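Local atomic coordinates of VWFA domain-containing protein (Bacteroides thetaiotaomicron, PDB entry 3IBS), a protein that is of unknown function but carries a magnesium-binding von Willebrand factor type A domain, within a longer protein that is probably anchored in the cell membrane. Residues 19-22 / 23-26; 27-30 / 31-35. All coordinates share one frame; numbering follows the deposited sequence.

In the fold
This chain is the von Willebrand A part of the longer protein, and both contacts lie in the one connection that leaves the central strand 13-19 and enters helix 33-46. Contact 1 comes first: residues 19-26 fold into a tight turn round the magnesium ion at the end of that strand. Contact 2 follows directly, with residues 27-30 swinging out and 31-35 returning to start the helix. The contacts are consecutive, neither nesting nor crossing. The return nevertheless brings them together, since the backbone O of M24 probably accepts from L34 N and that of A26 from R33 N. Strand end, metal turn and first helical turn are thereby tied to one another.

Contact 1 of 2, residues 19-22 / 23-26; sequences DISN and SMLA. With MG (magnesium ion), chain I.
The flat carboxylate of D19 has M24, a selenomethionine, lying over one of its faces: CG of M24 comes within 3.4 Å of D19 OD1, and SE sits above D19 CG at 4.1 Å. At the edge, near the carboxylate plane, OD1 takes two donors from S21. Its backbone N meets OD1 nearly in line with the C-O bond, closing an Asx turn, while S21 OG donates to the syn lone pair over 2.7 Å. The two bonds, together with OD2, which hydrogen-bonds T119 and accepts from water 1, hold the carboxylate against rotation. In M24, CG lies anti to the carbonyl carbon (chi1 -58°), which sets it over the face; the bend at chi2 (-72°) lays SE above D19 CG, and the bend at chi3 brings CE to the backbone O of D19.

D19, S21 and S23 form the D-x-S-x-S signature of the metal ion-dependent adhesion site (MIDAS) of von Willebrand A domains. S21 OG binds the magnesium ion at 2.2 Å and S23 OG at 2.1 Å, in neighbouring corners of an octahedron that four waters complete. D19 acts from the second shell, through water 1 and by orienting the S21 hydroxyl, whose O-H the magnesium probably polarises. D120, a magnesium ligand in this protein, here hydrogen-bonds S23 OG but is not in this ion's first shell.

The turn itself is built by backbone bonds. M24 N donates to S21 O at 3.0 Å and L25 N to N22 O, so the chain winds in a short 3-10 turn. That winding also directs S23 N at the ion's water 2, 2.9 Å away.

Contact 2 of 2, residues 27-30 / 31-35; sequences QDVQ and PSRLE
P31 meets Q27 through its backbone: the carbonyl O touches Q27 CG at 3.2 Å, alongside an extended glutamine side chain. The peptide bond from Q30 to P31 is cis, which turns the chain sharply back. S32 follows at the N-cap, where its OG accepts from E35 N over 3.0 Å, while its CB rests near Q27 CG.

At R33, the first residue of helix 33-46, the side chain runs extended from CG to NE and reaches back across to D28. It grips that carboxylate side-on, NE to OD1 and NH2 to OD2, each at 2.8 Å, with both oxygens close to the guanidinium plane. The two planes are tilted 33° apart, so OD2 is approached on its syn side but from outside the carboxylate plane; M149 N gives OD2 a further hydrogen bond. In this von Willebrand A domain the arginine also faces the metal site, its NH1 bridging to D120 and bonding T174. With an alanine in place of R33, the buried carboxylate of D28 would probably lose its charge partner, and D120 its salt bridge with NH1. Near the backbone end of the arginine, V29 CG1 packs on R33 CA at 3.5 Å.

Contact 1 of 2, residues 19-22 / 23-26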
loop_
_atom_site.group_PDB
_atom_site.type_symbol
_atom_site.label_atom_id
_atom_site.label_comp_id
_atom_site.label_asym_id
_atom_site.label_seq_id
_atom_site.Cartn_x
_atom_site.Cartn_y
_atom_site.Cartn_z
ATOM N N ASP A 19 -6.960 16.718 -11.980
ATOM C CA ASP A 19 -7.680 15.697 -11.229
ATOM C C ASP A 19 -7.293 15.808 -9.759
ATOM O O ASP A 19 -6.113 15.688 -9.423
ATOM C CB ASP A 19 -7.283 14.308 -11.783
ATOM C CG ASP A 19 -8.182 13.177 -11.276
ATOM O OD1 ASP A 19 -8.668 13.260 -10.124
ATOM O OD2 ASP A 19 -8.396 12.188 -12.032
ATOM N N ILE A 20 -8.278 16.065 -8.887
ATOM C CA ILE A 20 -8.062 16.048 -7.441
ATOM C C ILE A 20 -8.930 14.978 -6.721
ATOM O O ILE A 20 -9.198 15.072 -5.516
ATOM C CB ILE A 20 -8.252 17.448 -6.790
ATOM C CG1 ILE A 20 -9.715 17.937 -6.889
ATOM C CG2 ILE A 20 -7.222 18.447 -7.378
ATOM C CD1 ILE A 20 -10.096 19.071 -5.845
ATOM N N SER A 21 -9.369 13.965 -7.452
ATOM C CA SER A 21 -10.069 12.836 -6.817
ATOM C C SER A 21 -9.111 12.057 -5.885
ATOM O O SER A 21 -7.887 12.245 -5.954
ATOM C CB SER A 21 -10.672 11.906 -7.866
ATOM O OG SER A 21 -9.668 11.237 -8.595
ATOM N N ASN A 22 -9.687 11.208 -5.023
ATOM C CA ASN A 22 -8.947 10.447 -4.005
ATOM C C ASN A 22 -7.802 9.619 -4.561
ATOM O O ASN A 22 -6.763 9.483 -3.920
ATOM C CB ASN A 22 -9.911 9.524 -3.217
ATOM C CG ASN A 22 -10.920 10.311 -2.400
ATOM O OD1 ASN A 22 -10.627 11.421 -1.955
ATOM N ND2 ASN A 22 -12.110 9.741 -2.198
ATOM N N SER A 23 -7.988 9.080 -5.766
ATOM C CA SER A 23 -6.951 8.252 -6.382
ATOM C C SER A 23 -5.620 9.022 -6.594
ATOM O O SER A 23 -4.552 8.413 -6.703
ATOM C CB SER A 23 -7.458 7.684 -7.713
ATOM O OG SER A 23 -7.838 8.759 -8.564
HETATM N N MSE A 24 -5.690 10.349 -6.662
HETATM C CA MSE A 24 -4.498 11.181 -6.837
HETATM C C MSE A 24 -3.630 11.268 -5.565
HETATM O O MSE A 24 -2.505 11.791 -5.594
HETATM C CB MSE A 24 -4.874 12.577 -7.372
HETATM C CG MSE A 24 -5.626 12.515 -8.727
HETATM SE SE MSE A 24 -4.402 11.989 -10.195
HETATM C CE MSE A 24 -3.374 13.679 -10.215
ATOM N N LEU A 25 -4.123 10.708 -4.468
ATOM C CA LEU A 25 -3.310 10.584 -3.254
ATOM C C LEU A 25 -2.457 9.322 -3.255
ATOM O O LEU A 25 -1.627 9.144 -2.366
ATOM C CB LEU A 25 -4.175 10.658 -1.985
ATOM C CG LEU A 25 -4.897 11.997 -1.737
ATOM C CD1 LEU A 25 -5.520 12.058 -0.324
ATOM C CD2 LEU A 25 -3.943 13.173 -1.948
ATOM N N ALA A 26 -2.643 8.443 -4.243
ATOM C CA ALA A 26 -1.735 7.293 -4.374
ATOM C C ALA A 26 -0.288 7.801 -4.474
ATOM O O ALA A 26 -0.042 8.896 -5.010
ATOM C CB ALA A 26 -2.075 6.454 -5.565
HETATM MG MG MG I . -9.752 9.183 -9.256
HETATM O O HOH W 1 -9.053 9.751 -11.064
HETATM O O HOH W 2 -10.412 8.646 -7.365
HETATM O O HOH W 3 -9.925 7.220 -9.915
HETATM O O HOH W 4 -11.754 9.567 -9.764
#

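Contact 2 of 2, residues 27-30 / 31-35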
loop_
_atom_site.group_PDB
_atom_site.type_symbol
_atom_site.label_atom_id
_atom_site.label_comp_id
_atom_site.label_asym_id
_atom_site.label_seq_id
_atom_site.Cartn_x
_atom_site.Cartn_y
_atom_site.Cartn_z
ATOM N N GLN A 27 0.644 7.004 -3.957
ATOM C CA GLN A 27 2.050 7.408 -3.839
ATOM C C GLN A 27 2.996 6.556 -4.703
ATOM O O GLN A 27 4.141 6.271 -4.306
ATOM C CB GLN A 27 2.486 7.446 -2.351
ATOM C CG GLN A 27 1.713 8.513 -1.540
ATOM C CD GLN A 27 2.204 8.680 -0.084
ATOM O OE1 GLN A 27 3.193 8.089 0.318
ATOM N NE2 GLN A 27 1.493 9.491 0.697
ATOM N N ASP A 28 2.506 6.157 -5.879
ATOM C CA ASP A 28 3.306 5.441 -6.893
ATOM C C ASP A 28 4.135 6.373 -7.779
ATOM O O ASP A 28 4.930 5.926 -8.609
ATOM C CB ASP A 28 2.432 4.495 -7.752
ATOM C CG ASP A 28 1.243 5.187 -8.405
ATOM O OD1 ASP A 28 0.907 6.351 -8.077
ATOM O OD2 ASP A 28 0.613 4.526 -9.254
ATOM N N VAL A 29 3.933 7.669 -7.612
ATOM C CA VAL A 29 4.880 8.663 -8.098
ATOM C C VAL A 29 5.090 9.601 -6.909
ATOM O O VAL A 29 4.168 9.813 -6.121
ATOM C CB VAL A 29 4.394 9.370 -9.400
ATOM C CG1 VAL A 29 3.167 10.190 -9.153
ATOM C CG2 VAL A 29 5.503 10.257 -10.005
ATOM N N GLN A 30 6.308 10.106 -6.748
ATOM C CA GLN A 30 6.707 10.798 -5.525
ATOM C C GLN A 30 6.481 12.309 -5.572
ATOM O O GLN A 30 6.722 12.916 -6.602
ATOM C CB GLN A 30 8.177 10.516 -5.250
ATOM C CG GLN A 30 8.434 9.051 -5.006
ATOM C CD GLN A 30 7.690 8.565 -3.783
ATOM O OE1 GLN A 30 7.951 9.020 -2.659
ATOM N NE2 GLN A 30 6.750 7.657 -3.989
ATOM N N PRO A 31 6.010 12.913 -4.460
ATOM C CA PRO A 31 5.548 12.297 -3.204
ATOM C C PRO A 31 4.154 11.653 -3.287
ATOM O O PRO A 31 3.840 10.771 -2.486
ATOM C CB PRO A 31 5.509 13.474 -2.210
ATOM C CG PRO A 31 6.186 14.618 -2.894
ATOM C CD PRO A 31 6.060 14.382 -4.359
ATOM N N SER A 32 3.327 12.108 -4.227
ATOM C CA SER A 32 2.041 11.474 -4.543
ATOM C C SER A 32 1.716 11.917 -5.965
ATOM O O SER A 32 2.409 12.783 -6.496
ATOM C CB SER A 32 0.926 11.954 -3.599
ATOM O OG SER A 32 0.647 13.353 -3.771
ATOM N N ARG A 33 0.678 11.338 -6.573
ATOM C CA ARG A 33 0.265 11.730 -7.906
ATOM C C ARG A 33 -0.080 13.216 -7.905
ATOM O O ARG A 33 0.327 13.951 -8.796
ATOM C CB ARG A 33 -0.931 10.908 -8.382
ATOM C CG ARG A 33 -0.619 9.420 -8.591
ATOM C CD ARG A 33 -1.826 8.682 -9.086
ATOM N NE ARG A 33 -1.570 7.239 -9.136
ATOM C CZ ARG A 33 -2.500 6.324 -9.372
ATOM N NH1 ARG A 33 -3.762 6.702 -9.606
ATOM N NH2 ARG A 33 -2.166 5.030 -9.376
ATOM N N LEU A 34 -0.839 13.651 -6.904
ATOM C CA LEU A 34 -1.272 15.039 -6.845
ATOM C C LEU A 34 -0.111 16.000 -6.576
ATOM O O LEU A 34 -0.014 17.059 -7.208
ATOM C CB LEU A 34 -2.349 15.224 -5.764
ATOM C CG LEU A 34 -2.906 16.631 -5.598
ATOM C CD1 LEU A 34 -3.356 17.267 -6.939
ATOM C CD2 LEU A 34 -4.052 16.630 -4.585
ATOM N N GLU A 35 0.746 15.647 -5.625
ATOM C CA GLU A 35 1.825 16.562 -5.224
ATOM C C GLU A 35 2.892 16.683 -6.330
ATOM O O GLU A 35 3.436 17.766 -6.564
ATOM C CB GLU A 35 2.395 16.180 -3.854
ATOM C CG GLU A 35 3.104 17.299 -3.126
ATOM C CD GLU A 35 2.198 18.514 -2.834
ATOM O OE1 GLU A 35 2.761 19.614 -2.717
ATOM O OE2 GLU A 35 0.942 18.385 -2.736
#